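Local coordinates for protein exocyst complex component EXO70 (Saccharomyces cerevisiae, PDB 2B1E) that tethers secretory vesicles to sites of exocytosis as a subunit of the exocyst complex, in whose assembly it also plays a role, at residues N95-F100 and S148-K153; N193-V198 and H211-I216; S318-F323 and C370-C375; K350-Q355 and I376-V381. All coordinates share one frame; numbering follows the deposited sequence.

Contact 1 of 4, residues N95-F100 and S148-K153; sequences NSIKPF and SKLILK
Pro-99 lays its ring alongside the side chain of Lys-153, the two pointing the same way, where a loop rests on the flank of a helix. The ring touches with its outer carbons: CB of Pro-99 lies 3.6 Å from CB of Lys-153, and its CG comes within 3.5 Å of CD further along the lysine, a tight fit for two carbons. The aliphatic part of the lysine does this work, and its chain then bends at the last torsion, carrying the amino group away from the loop.

Leu-150 is turned quite differently. With CG anti to the backbone N (chi1 -160°), it reaches over to the loop and sets its two methyls against successive parts of it. CD1 approaches the carbonyl oxygen of Ile-97 at 3.6 Å and CB of the same residue at 4.1 Å, the two side chains standing nearly at right angles. CD2 lies against CA of Pro-99 at 3.8 Å. The contact is thus van der Waals packing around one buried leucine, with an exposed proline-lysine pair at its margin.

In the all-helical rod of Exo70, residues 95-100 join helix 66-94 to helix 102-108 and lean on helix 136-155, whose Ile-151 faces helices 180-201 and 209-233.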
loop_
_atom_site.group_PDB
_atom_site.type_symbol
_atom_site.label_atom_id
_atom_site.label_comp_id
_atom_site.label_asym_id
_atom_site.label_seq_id
_atom_site.Cartn_x
_atom_site.Cartn_y
_atom_site.Cartn_z
ATOM N N ASN A 95 15.022 -0.701 38.357
ATOM C CA ASN A 95 13.668 -1.216 38.499
ATOM C C ASN A 95 12.698 -0.268 39.208
ATOM O O ASN A 95 11.587 -0.660 39.569
ATOM C CB ASN A 95 13.699 -2.578 39.182
ATOM C CG ASN A 95 14.216 -3.667 38.264
ATOM O OD1 ASN A 95 15.399 -4.015 38.283
ATOM N ND2 ASN A 95 13.335 -4.193 37.434
ATOM N N SER A 96 13.114 0.980 39.396
ATOM C CA SER A 96 12.255 1.970 40.026
ATOM C C SER A 96 11.088 2.242 39.070
ATOM O O SER A 96 10.027 2.704 39.481
ATOM C CB SER A 96 13.033 3.256 40.299
ATOM O OG SER A 96 13.591 3.780 39.109
ATOM N N ILE A 97 11.294 1.955 37.789
ATOM C CA ILE A 97 10.241 2.126 36.787
ATOM C C ILE A 97 9.586 0.761 36.615
ATOM O O ILE A 97 10.259 -0.199 36.230
ATOM C CB ILE A 97 10.799 2.547 35.405
ATOM C CG1 ILE A 97 11.618 3.827 35.526
ATOM C CG2 ILE A 97 9.638 2.752 34.419
ATOM C CD1 ILE A 97 12.045 4.418 34.171
ATOM N N LYS A 98 8.283 0.668 36.888
ATOM C CA LYS A 98 7.582 -0.610 36.763
ATOM C C LYS A 98 6.930 -0.804 35.398
ATOM O O LYS A 98 6.613 0.165 34.702
ATOM C CB LYS A 98 6.501 -0.745 37.845
ATOM C CG LYS A 98 6.938 -0.341 39.244
ATOM C CD LYS A 98 8.164 -1.110 39.723
ATOM C CE LYS A 98 8.543 -0.676 41.141
ATOM N NZ LYS A 98 9.786 -1.340 41.656
ATOM N N PRO A 99 6.723 -2.067 34.995
ATOM C CA PRO A 99 6.095 -2.347 33.705
ATOM C C PRO A 99 4.754 -1.625 33.645
ATOM O O PRO A 99 4.062 -1.493 34.656
ATOM C CB PRO A 99 5.936 -3.864 33.721
ATOM C CG PRO A 99 7.108 -4.313 34.546
ATOM C CD PRO A 99 7.096 -3.318 35.681
ATOM N N PHE A 100 4.383 -1.153 32.464
ATOM C CA PHE A 100 3.129 -0.438 32.322
ATOM C C PHE A 100 2.573 -0.649 30.931
ATOM O O PHE A 100 3.311 -0.981 30.010
ATOM C CB PHE A 100 3.355 1.055 32.576
ATOM C CG PHE A 100 4.195 1.725 31.528
ATOM C CD1 PHE A 100 3.640 2.098 30.301
ATOM C CD2 PHE A 100 5.545 1.953 31.748
ATOM C CE1 PHE A 100 4.419 2.684 29.315
ATOM C CE2 PHE A 100 6.337 2.542 30.764
ATOM C CZ PHE A 100 5.774 2.908 29.547
ATOM N N SER A 148 15.846 -4.667 28.999
ATOM C CA SER A 148 15.075 -5.451 28.044
ATOM C C SER A 148 13.945 -6.226 28.722
ATOM O O SER A 148 12.910 -6.475 28.110
ATOM C CB SER A 148 15.986 -6.398 27.242
ATOM O OG SER A 148 16.678 -7.294 28.082
ATOM N N LYS A 149 14.125 -6.594 29.985
ATOM C CA LYS A 149 13.069 -7.313 30.684
ATOM C C LYS A 149 11.896 -6.373 30.951
ATOM O O LYS A 149 10.740 -6.729 30.722
ATOM C CB LYS A 149 13.586 -7.903 32.002
ATOM C CG LYS A 149 14.540 -9.076 31.813
ATOM C CD LYS A 149 14.795 -9.832 33.115
ATOM C CE LYS A 149 15.467 -8.966 34.179
ATOM N NZ LYS A 149 14.543 -7.942 34.763
ATOM N N LEU A 150 12.205 -5.168 31.416
ATOM C CA LEU A 150 11.193 -4.167 31.718
ATOM C C LEU A 150 10.362 -3.841 30.468
ATOM O O LEU A 150 9.129 -3.895 30.493
ATOM C CB LEU A 150 11.865 -2.891 32.223
ATOM C CG LEU A 150 11.069 -1.856 33.032
ATOM C CD1 LEU A 150 11.780 -0.515 32.938
ATOM C CD2 LEU A 150 9.646 -1.721 32.522
ATOM N N ILE A 151 11.049 -3.500 29.382
ATOM C CA ILE A 151 10.385 -3.142 28.132
ATOM C C ILE A 151 9.551 -4.284 27.560
ATOM O O ILE A 151 8.445 -4.065 27.062
ATOM C CB ILE A 151 11.416 -2.690 27.078
ATOM C CG1 ILE A 151 12.180 -1.473 27.607
ATOM C CG2 ILE A 151 10.710 -2.348 25.759
ATOM C CD1 ILE A 151 13.327 -1.023 26.720
ATOM N N LEU A 152 10.073 -5.501 27.621
ATOM C CA LEU A 152 9.327 -6.641 27.108
ATOM C C LEU A 152 8.001 -6.802 27.859
ATOM O O LEU A 152 6.988 -7.184 27.268
ATOM C CB LEU A 152 10.168 -7.909 27.214
ATOM C CG LEU A 152 11.320 -7.983 26.203
ATOM C CD1 LEU A 152 12.194 -9.191 26.504
ATOM C CD2 LEU A 152 10.757 -8.062 24.778
ATOM N N LYS A 153 8.012 -6.496 29.156
ATOM C CA LYS A 153 6.809 -6.594 29.982
ATOM C C LYS A 153 5.805 -5.516 29.581
ATOM O O LYS A 153 4.595 -5.719 29.663
ATOM C CB LYS A 153 7.165 -6.442 31.463
ATOM C CG LYS A 153 7.850 -7.659 32.076
ATOM C CD LYS A 153 8.375 -7.341 33.470
ATOM C CE LYS A 153 8.963 -8.570 34.148
ATOM N NZ LYS A 153 7.914 -9.563 34.495
#

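Contact 2 of 4, residues N193-V198 and H211-I216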
loop_
_atom_site.group_PDB
_atom_site.type_symbol
_atom_site.label_atom_id
_atom_site.label_comp_id
_atom_site.label_asym_id
_atom_site.label_seq_id
_atom_site.Cartn_x
_atom_site.Cartn_y
_atom_site.Cartn_z
ATOM N N ASN A 193 13.486 6.277 23.366
ATOM C CA ASN A 193 13.842 6.494 24.765
ATOM C C ASN A 193 15.070 5.697 25.221
ATOM O O ASN A 193 15.785 6.136 26.122
ATOM C CB ASN A 193 12.644 6.173 25.669
ATOM C CG ASN A 193 11.475 7.134 25.459
ATOM O OD1 ASN A 193 10.355 6.873 25.902
ATOM N ND2 ASN A 193 11.736 8.251 24.788
ATOM N N GLU A 194 15.305 4.521 24.634
ATOM C CA GLU A 194 16.488 3.749 25.009
ATOM C C GLU A 194 17.704 4.478 24.452
ATOM O O GLU A 194 18.775 4.464 25.048
ATOM C CB GLU A 194 16.453 2.322 24.447
ATOM C CG GLU A 194 15.708 1.286 25.307
ATOM C CD GLU A 194 15.925 1.472 26.803
ATOM O OE1 GLU A 194 15.259 2.352 27.382
ATOM O OE2 GLU A 194 16.760 0.748 27.397
ATOM N N LYS A 195 17.536 5.104 23.289
ATOM C CA LYS A 195 18.620 5.867 22.680
ATOM C C LYS A 195 18.986 7.043 23.595
ATOM O O LYS A 195 20.169 7.348 23.787
ATOM C CB LYS A 195 18.193 6.391 21.308
ATOM C CG LYS A 195 19.187 7.358 20.679
ATOM C CD LYS A 195 20.538 6.713 20.416
ATOM C CE LYS A 195 21.469 7.705 19.726
ATOM N NZ LYS A 195 20.798 8.348 18.541
ATOM N N SER A 196 17.974 7.703 24.156
ATOM C CA SER A 196 18.229 8.833 25.049
ATOM C C SER A 196 18.926 8.330 26.315
ATOM O O SER A 196 19.842 8.972 26.824
ATOM C CB SER A 196 16.919 9.543 25.431
ATOM O OG SER A 196 16.243 10.040 24.293
ATOM N N LEU A 197 18.490 7.174 26.810
ATOM C CA LEU A 197 19.072 6.587 28.018
ATOM C C LEU A 197 20.553 6.294 27.845
ATOM O O LEU A 197 21.374 6.738 28.648
ATOM C CB LEU A 197 18.350 5.291 28.399
ATOM C CG LEU A 197 18.827 4.666 29.721
ATOM C CD1 LEU A 197 18.545 5.631 30.863
ATOM C CD2 LEU A 197 18.122 3.345 29.973
ATOM N N VAL A 198 20.902 5.542 26.804
ATOM C CA VAL A 198 22.304 5.226 26.573
ATOM C C VAL A 198 23.107 6.516 26.403
ATOM O O VAL A 198 24.209 6.636 26.928
ATOM C CB VAL A 198 22.492 4.328 25.321
ATOM C CG1 VAL A 198 23.967 4.248 24.959
ATOM C CG2 VAL A 198 21.957 2.926 25.605
ATOM N N HIS A 211 26.632 -0.798 20.824
ATOM C CA HIS A 211 26.539 -2.204 21.196
ATOM C C HIS A 211 25.490 -2.397 22.298
ATOM O O HIS A 211 24.637 -3.279 22.209
ATOM C CB HIS A 211 27.908 -2.709 21.660
ATOM C CG HIS A 211 27.913 -4.144 22.093
ATOM N ND1 HIS A 211 27.488 -5.170 21.277
ATOM C CD2 HIS A 211 28.308 -4.723 23.250
ATOM C CE1 HIS A 211 27.622 -6.321 21.913
ATOM N NE2 HIS A 211 28.118 -6.077 23.113
ATOM N N VAL A 212 25.555 -1.555 23.325
ATOM C CA VAL A 212 24.619 -1.614 24.441
ATOM C C VAL A 212 23.196 -1.452 23.927
ATOM O O VAL A 212 22.329 -2.275 24.214
ATOM C CB VAL A 212 24.917 -0.500 25.486
ATOM C CG1 VAL A 212 23.840 -0.469 26.551
ATOM C CG2 VAL A 212 26.271 -0.746 26.139
ATOM N N LEU A 213 22.963 -0.393 23.160
ATOM C CA LEU A 213 21.639 -0.131 22.607
ATOM C C LEU A 213 21.164 -1.305 21.750
ATOM O O LEU A 213 19.993 -1.670 21.788
ATOM C CB LEU A 213 21.654 1.159 21.778
ATOM C CG LEU A 213 20.306 1.590 21.190
ATOM C CD1 LEU A 213 19.314 1.882 22.321
ATOM C CD2 LEU A 213 20.497 2.824 20.319
ATOM N N SER A 214 22.072 -1.897 20.979
ATOM C CA SER A 214 21.716 -3.034 20.133
ATOM C C SER A 214 21.211 -4.208 20.976
ATOM O O SER A 214 20.146 -4.765 20.712
ATOM C CB SER A 214 22.923 -3.483 19.303
ATOM O OG SER A 214 22.642 -4.687 18.600
ATOM N N GLN A 215 21.973 -4.568 22.000
ATOM C CA GLN A 215 21.605 -5.672 22.876
ATOM C C GLN A 215 20.252 -5.497 23.558
ATOM O O GLN A 215 19.573 -6.477 23.867
ATOM C CB GLN A 215 22.691 -5.869 23.930
ATOM C CG GLN A 215 23.951 -6.499 23.368
ATOM C CD GLN A 215 25.011 -6.680 24.419
ATOM O OE1 GLN A 215 25.754 -5.749 24.740
ATOM N NE2 GLN A 215 25.078 -7.878 24.985
ATOM N N ILE A 216 19.861 -4.251 23.794
ATOM C CA ILE A 216 18.584 -3.966 24.438
ATOM C C ILE A 216 17.435 -3.959 23.431
ATOM O O ILE A 216 16.347 -4.452 23.717
ATOM C CB ILE A 216 18.629 -2.592 25.172
ATOM C CG1 ILE A 216 19.564 -2.684 26.382
ATOM C CG2 ILE A 216 17.234 -2.178 25.618
ATOM C CD1 ILE A 216 19.843 -1.352 27.042
#
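Glu-194 packs against Leu-213 and Ile-216 where two consecutive antiparallel helices meet, their segments 10.0 Å apart at closest approach and their directions 146° apart. Followed outward, the glutamate meets hydrocarbon nearly all the way. Its CB touches CD1 of Leu-213 at 3.6 Å. CG then runs 3.8 Å from CG2 of Ile-216, a side chain that the glutamate passes at about a right angle. The bend at chi2 (-38°) lays the carboxylate over the isoleucine, with CD 4.1 Å from the same CG2. At the tip, OE2 lies 3.5 Å from CG2 and 3.7 Å from CD1 of Ile-216, so the tips of both isoleucine branches lie against this oxygen. The charge itself is answered from elsewhere: OE1 forms a salt bridge with Arg-147, an arrangement that would favour the ionised form of this buried acid.

Leu-213 spreads its two methyls over the opposite helix. While CD1 takes the glutamate, CD2 meets CD of Lys-195 at 3.9 Å, using only the aliphatic part of that side chain. One turn further along helix 180-201, CG2 of Val-198 packs on CG1 of Val-212 at 4.0 Å.

The pair forms a helical hairpin, helix 180-201 followed by helix 209-233. Helix 136-155 packs against both members, bringing Arg-147 and Ile-151 to the first and Gln-140 to the second.

Contact 3 of 4, residues S318-F323 and C370-C375; sequences SRLRKF and CFISDC
Leu-320 and Phe-323 of helix 311-323 face Phe-371, Ile-372 and Cys-375 of helix 364-391 across an antiparallel helix pair, part of the stacked helical bundles that make up the Exo70 rod. The segments run 173° apart in direction, and at an axis separation of 11.6 Å the helices meet only through their side chains.

The first shell centres on CD2 of Leu-320. This one methyl meets SG of Cys-375 at 3.8 Å, CD1 of Ile-372 at 4.2 Å and CE2 of Phe-371 at 4.3 Å, while its twin, CD1, rests on CB of Cys-375. One turn along, the aromatic rings form an edge-to-face pair: the edge of Phe-371 is directed at the face of Phe-323, with centroids 5.6 Å apart and planes inclined at 56°.

Further aromatic residues surround these rings. Phe-286 of helix 268-299 meets both, and Trp-342 and Phe-244 add further edge-to-face partners, to Phe-371 and Phe-323 respectively. From helix 268-299, Ile-290 and Ile-293 also touch Cys-375, and Leu-433 packs on Leu-320 and Ile-372.

Within helix 364-391, one turn separates Phe-371 from Cys-375. With SG anti to its carbonyl carbon (chi1 -79°), the cysteine places its sulfur 3.4 Å above the plane of the Phe-371 ring, displaced toward the rim.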
loop_
_atom_site.group_PDB
_atom_site.type_symbol
_atom_site.label_atom_id
_atom_site.label_comp_id
_atom_site.label_asym_id
_atom_site.label_seq_id
_atom_site.Cartn_x
_atom_site.Cartn_y
_atom_site.Cartn_z
ATOM N N SER A 318 -16.086 -2.091 -6.893
ATOM C CA SER A 318 -16.068 -2.116 -5.436
ATOM C C SER A 318 -14.606 -2.289 -5.024
ATOM O O SER A 318 -14.113 -1.613 -4.120
ATOM C CB SER A 318 -16.896 -3.287 -4.909
ATOM O OG SER A 318 -16.915 -3.300 -3.489
ATOM N N ARG A 319 -13.920 -3.191 -5.714
ATOM C CA ARG A 319 -12.514 -3.469 -5.448
ATOM C C ARG A 319 -11.665 -2.214 -5.638
ATOM O O ARG A 319 -10.878 -1.847 -4.761
ATOM C CB ARG A 319 -12.022 -4.590 -6.371
ATOM C CG ARG A 319 -10.528 -4.881 -6.298
ATOM C CD ARG A 319 -10.087 -5.349 -4.916
ATOM N NE ARG A 319 -10.761 -6.573 -4.487
ATOM C CZ ARG A 319 -10.485 -7.216 -3.357
ATOM N NH1 ARG A 319 -9.545 -6.755 -2.543
ATOM N NH2 ARG A 319 -11.149 -8.318 -3.032
ATOM N N LEU A 320 -11.816 -1.560 -6.787
ATOM C CA LEU A 320 -11.066 -0.337 -7.063
ATOM C C LEU A 320 -11.468 0.732 -6.048
ATOM O O LEU A 320 -10.647 1.560 -5.637
ATOM C CB LEU A 320 -11.348 0.157 -8.490
ATOM C CG LEU A 320 -10.824 -0.716 -9.635
ATOM C CD1 LEU A 320 -11.201 -0.098 -10.974
ATOM C CD2 LEU A 320 -9.310 -0.859 -9.521
ATOM N N ARG A 321 -12.734 0.694 -5.643
ATOM C CA ARG A 321 -13.284 1.637 -4.674
ATOM C C ARG A 321 -12.567 1.487 -3.338
ATOM O O ARG A 321 -12.357 2.464 -2.622
ATOM C CB ARG A 321 -14.782 1.377 -4.484
ATOM C CG ARG A 321 -15.501 2.371 -3.568
ATOM C CD ARG A 321 -15.461 3.773 -4.148
ATOM N NE ARG A 321 -16.534 4.626 -3.638
ATOM C CZ ARG A 321 -16.523 5.248 -2.462
ATOM N NH1 ARG A 321 -15.483 5.129 -1.640
ATOM N NH2 ARG A 321 -17.562 5.992 -2.107
ATOM N N LYS A 322 -12.194 0.256 -3.006
ATOM C CA LYS A 322 -11.499 -0.006 -1.754
ATOM C C LYS A 322 -10.036 0.402 -1.894
ATOM O O LYS A 322 -9.428 0.910 -0.949
ATOM C CB LYS A 322 -11.610 -1.487 -1.386
ATOM C CG LYS A 322 -13.046 -1.996 -1.297
ATOM C CD LYS A 322 -13.105 -3.454 -0.863
ATOM C CE LYS A 322 -14.502 -4.030 -1.043
ATOM N NZ LYS A 322 -15.544 -3.235 -0.333
ATOM N N PHE A 323 -9.481 0.181 -3.081
ATOM C CA PHE A 323 -8.100 0.542 -3.376
ATOM C C PHE A 323 -7.928 2.046 -3.174
ATOM O O PHE A 323 -6.940 2.495 -2.597
ATOM C CB PHE A 323 -7.764 0.191 -4.827
ATOM C CG PHE A 323 -7.042 -1.111 -4.996
ATOM C CD1 PHE A 323 -5.668 -1.191 -4.797
ATOM C CD2 PHE A 323 -7.730 -2.259 -5.383
ATOM C CE1 PHE A 323 -4.987 -2.394 -4.979
ATOM C CE2 PHE A 323 -7.057 -3.469 -5.569
ATOM C CZ PHE A 323 -5.683 -3.536 -5.368
ATOM N N CYS A 370 -2.402 4.855 -14.168
ATOM C CA CYS A 370 -2.313 3.881 -15.244
ATOM C C CYS A 370 -2.946 2.570 -14.790
ATOM O O CYS A 370 -3.710 1.949 -15.530
ATOM C CB CYS A 370 -0.851 3.651 -15.641
ATOM S SG CYS A 370 -0.639 2.716 -17.184
ATOM N N PHE A 371 -2.630 2.155 -13.566
ATOM C CA PHE A 371 -3.177 0.921 -13.010
ATOM C C PHE A 371 -4.702 0.924 -13.010
ATOM O O PHE A 371 -5.332 -0.053 -13.404
ATOM C CB PHE A 371 -2.693 0.713 -11.570
ATOM C CG PHE A 371 -3.397 -0.407 -10.858
ATOM C CD1 PHE A 371 -3.190 -1.728 -11.236
ATOM C CD2 PHE A 371 -4.312 -0.135 -9.846
ATOM C CE1 PHE A 371 -3.883 -2.765 -10.620
ATOM C CE2 PHE A 371 -5.014 -1.167 -9.221
ATOM C CZ PHE A 371 -4.799 -2.486 -9.611
ATOM N N ILE A 372 -5.297 2.018 -12.546
ATOM C CA ILE A 372 -6.748 2.101 -12.501
ATOM C C ILE A 372 -7.307 2.043 -13.918
ATOM O O ILE A 372 -8.266 1.320 -14.182
ATOM C CB ILE A 372 -7.217 3.406 -11.826
ATOM C CG1 ILE A 372 -6.504 3.578 -10.479
ATOM C CG2 ILE A 372 -8.725 3.385 -11.636
ATOM C CD1 ILE A 372 -6.566 2.361 -9.579
ATOM N N SER A 373 -6.692 2.805 -14.819
ATOM C CA SER A 373 -7.113 2.846 -16.214
ATOM C C SER A 373 -6.931 1.470 -16.852
ATOM O O SER A 373 -7.760 1.038 -17.652
ATOM C CB SER A 373 -6.304 3.899 -16.986
ATOM O OG SER A 373 -6.685 5.222 -16.622
ATOM N N ASP A 374 -5.851 0.783 -16.494
ATOM C CA ASP A 374 -5.596 -0.549 -17.035
ATOM C C ASP A 374 -6.680 -1.516 -16.561
ATOM O O ASP A 374 -7.120 -2.383 -17.317
ATOM C CB ASP A 374 -4.221 -1.059 -16.597
ATOM C CG ASP A 374 -3.094 -0.482 -17.432
ATOM O OD1 ASP A 374 -3.380 0.255 -18.398
ATOM O OD2 ASP A 374 -1.918 -0.775 -17.124
ATOM N N CYS A 375 -7.111 -1.350 -15.313
ATOM C CA CYS A 375 -8.155 -2.193 -14.740
ATOM C C CYS A 375 -9.480 -2.021 -15.481
ATOM O O CYS A 375 -10.166 -3.003 -15.784
ATOM C CB CYS A 375 -8.358 -1.861 -13.254
ATOM S SG CYS A 375 -7.126 -2.590 -12.125
#

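Contact 4 of 4, residues K350-Q355 and I376-V381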
loop_
_atom_site.group_PDB
_atom_site.type_symbol
_atom_site.label_atom_id
_atom_site.label_comp_id
_atom_site.label_asym_id
_atom_site.label_seq_id
_atom_site.Cartn_x
_atom_site.Cartn_y
_atom_site.Cartn_z
ATOM N N LYS A 350 -3.382 -3.002 -28.547
ATOM C CA LYS A 350 -4.668 -2.563 -29.073
ATOM C C LYS A 350 -5.787 -2.687 -28.054
ATOM O O LYS A 350 -6.803 -2.006 -28.170
ATOM C CB LYS A 350 -5.041 -3.342 -30.340
ATOM C CG LYS A 350 -5.740 -4.676 -30.106
ATOM C CD LYS A 350 -6.536 -5.084 -31.351
ATOM C CE LYS A 350 -7.358 -6.350 -31.120
ATOM N NZ LYS A 350 -8.281 -6.643 -32.263
ATOM N N GLU A 351 -5.594 -3.551 -27.059
ATOM C CA GLU A 351 -6.592 -3.771 -26.013
ATOM C C GLU A 351 -6.549 -2.772 -24.859
ATOM O O GLU A 351 -7.275 -2.925 -23.871
ATOM C CB GLU A 351 -6.458 -5.185 -25.448
ATOM C CG GLU A 351 -7.112 -6.249 -26.304
ATOM C CD GLU A 351 -7.017 -7.632 -25.690
ATOM O OE1 GLU A 351 -7.203 -7.762 -24.461
ATOM O OE2 GLU A 351 -6.770 -8.595 -26.443
ATOM N N TYR A 352 -5.695 -1.759 -24.967
ATOM C CA TYR A 352 -5.602 -0.754 -23.914
ATOM C C TYR A 352 -5.731 0.630 -24.518
ATOM O O TYR A 352 -5.522 0.810 -25.714
ATOM C CB TYR A 352 -4.283 -0.877 -23.150
ATOM C CG TYR A 352 -4.108 -2.220 -22.482
ATOM C CD1 TYR A 352 -3.617 -3.311 -23.193
ATOM C CD2 TYR A 352 -4.478 -2.413 -21.151
ATOM C CE1 TYR A 352 -3.500 -4.559 -22.601
ATOM C CE2 TYR A 352 -4.365 -3.659 -20.548
ATOM C CZ TYR A 352 -3.875 -4.727 -21.283
ATOM O OH TYR A 352 -3.764 -5.968 -20.702
ATOM N N THR A 353 -6.087 1.608 -23.694
ATOM C CA THR A 353 -6.249 2.961 -24.195
ATOM C C THR A 353 -5.054 3.855 -23.887
ATOM O O THR A 353 -5.134 5.077 -24.009
ATOM C CB THR A 353 -7.536 3.599 -23.637
ATOM O OG1 THR A 353 -7.593 3.414 -22.220
ATOM C CG2 THR A 353 -8.756 2.964 -24.281
ATOM N N LEU A 354 -3.942 3.239 -23.494
ATOM C CA LEU A 354 -2.724 3.990 -23.197
ATOM C C LEU A 354 -2.113 4.497 -24.501
ATOM O O LEU A 354 -1.818 3.704 -25.392
ATOM C CB LEU A 354 -1.699 3.098 -22.493
ATOM C CG LEU A 354 -0.322 3.752 -22.331
ATOM C CD1 LEU A 354 -0.445 4.944 -21.391
ATOM C CD2 LEU A 354 0.683 2.749 -21.795
ATOM N N GLN A 355 -1.929 5.811 -24.613
ATOM C CA GLN A 355 -1.340 6.394 -25.817
ATOM C C GLN A 355 -0.023 7.108 -25.510
ATOM O O GLN A 355 0.108 7.799 -24.495
ATOM C CB GLN A 355 -2.314 7.381 -26.477
ATOM C CG GLN A 355 -3.670 6.792 -26.798
ATOM C CD GLN A 355 -4.427 7.587 -27.847
ATOM O OE1 GLN A 355 -4.611 8.798 -27.718
ATOM N NE2 GLN A 355 -4.876 6.902 -28.894
ATOM N N ILE A 376 -9.846 -0.773 -15.762
ATOM C CA ILE A 376 -11.091 -0.496 -16.464
ATOM C C ILE A 376 -10.998 -0.987 -17.906
ATOM O O ILE A 376 -11.978 -1.486 -18.454
ATOM C CB ILE A 376 -11.430 1.007 -16.403
ATOM C CG1 ILE A 376 -11.657 1.405 -14.940
ATOM C CG2 ILE A 376 -12.688 1.303 -17.209
ATOM C CD1 ILE A 376 -11.718 2.904 -14.710
ATOM N N ASP A 377 -9.819 -0.866 -18.516
ATOM C CA ASP A 377 -9.629 -1.357 -19.881
ATOM C C ASP A 377 -9.819 -2.874 -19.899
ATOM O O ASP A 377 -10.458 -3.432 -20.801
ATOM C CB ASP A 377 -8.212 -1.062 -20.387
ATOM C CG ASP A 377 -8.061 0.335 -20.964
ATOM O OD1 ASP A 377 -9.075 1.046 -21.128
ATOM O OD2 ASP A 377 -6.907 0.713 -21.264
ATOM N N THR A 378 -9.239 -3.540 -18.905
ATOM C CA THR A 378 -9.314 -4.992 -18.811
ATOM C C THR A 378 -10.751 -5.455 -18.634
ATOM O O THR A 378 -11.163 -6.454 -19.216
ATOM C CB THR A 378 -8.441 -5.511 -17.642
ATOM O OG1 THR A 378 -7.098 -5.045 -17.826
ATOM C CG2 THR A 378 -8.446 -7.042 -17.600
ATOM N N LEU A 379 -11.513 -4.731 -17.827
ATOM C CA LEU A 379 -12.915 -5.071 -17.605
ATOM C C LEU A 379 -13.719 -4.964 -18.906
ATOM O O LEU A 379 -14.450 -5.885 -19.286
ATOM C CB LEU A 379 -13.526 -4.134 -16.558
ATOM C CG LEU A 379 -15.041 -4.258 -16.370
ATOM C CD1 LEU A 379 -15.402 -5.646 -15.807
ATOM C CD2 LEU A 379 -15.509 -3.161 -15.438
ATOM N N ALA A 380 -13.585 -3.829 -19.586
ATOM C CA ALA A 380 -14.311 -3.602 -20.827
ATOM C C ALA A 380 -13.986 -4.628 -21.911
ATOM O O ALA A 380 -14.895 -5.241 -22.472
ATOM C CB ALA A 380 -14.040 -2.181 -21.346
ATOM N N VAL A 381 -12.701 -4.823 -22.203
ATOM C CA VAL A 381 -12.300 -5.763 -23.247
ATOM C C VAL A 381 -12.681 -7.211 -22.922
ATOM O O VAL A 381 -13.129 -7.948 -23.796
ATOM C CB VAL A 381 -10.772 -5.678 -23.535
ATOM C CG1 VAL A 381 -9.981 -6.203 -22.354
ATOM C CG2 VAL A 381 -10.431 -6.461 -24.794
HETATM O O HOH W 1 -5.343 -6.943 -18.683
#
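Asp-377 meets Thr-353 first along this turn of helix 364-391, and with it the helix grips the loop 350-355. Its OD2 accepts the backbone N-H of Thr-353 at 2.7 Å in a nearly straight bond (161°), although the donor stands above the carboxylate plane, 42° out of it. The threonine hydroxyl lies close to both carboxylate oxygens, 2.9 Å from OG1 to OD2 and 3.0 Å from OG1 to OD1. Beside this, the ring of Tyr-352 slants across the carboxylate, their planes 63° apart.

Thr-378 comes next and lies side by side with the tyrosine. A water joins them: it donates to OG1 of Thr-378 at 2.7 Å and is hydrogen-bonded at the same distance to OH of Tyr-352. That threonine OG1 is also bonded to the carbonyl oxygen of Asp-374, one turn back.

One turn beyond Asp-377, Val-381 holds CG2 anti to its backbone N, which turns this methyl to the side chain of Glu-351, crossing it at about a right angle; CG2 lies 3.7 Å from CG and 3.5 Å from OE1 of the glutamate. The other carboxylate oxygen, OE2, pairs with Arg-385.

Arg-444 forms a salt bridge to OD2 of Asp-377 and a hydrogen bond to OG1 of Thr-353. The buried carboxylate is therefore held by a cation as well as by the loop, a setting that would favour its negative charge.

The four contacts fall into two pairs along the rod. Contacts 1 and 2 have centres 14 Å apart and touch through Ile-151, whose CD1 lies 3.6 Å from CD of Glu-194 and 4.2 Å from CG2 of Ile-216. Contacts 3 and 4, with centres 13 Å apart, share helix 364-391, and their segments alternate along the chain; they touch where OD1 of Asp-374 lies 4.0 Å from CD2 of Tyr-352 and CD1 of Leu-320 4.3 Å from CG1 of Ile-376. Arg-444 binds both Asp-374 and Asp-377. About 45 Å separates the centres of contacts 2 and 3, and 58 Å those of contacts 1 and 4, on opposite sides of the chain's centre.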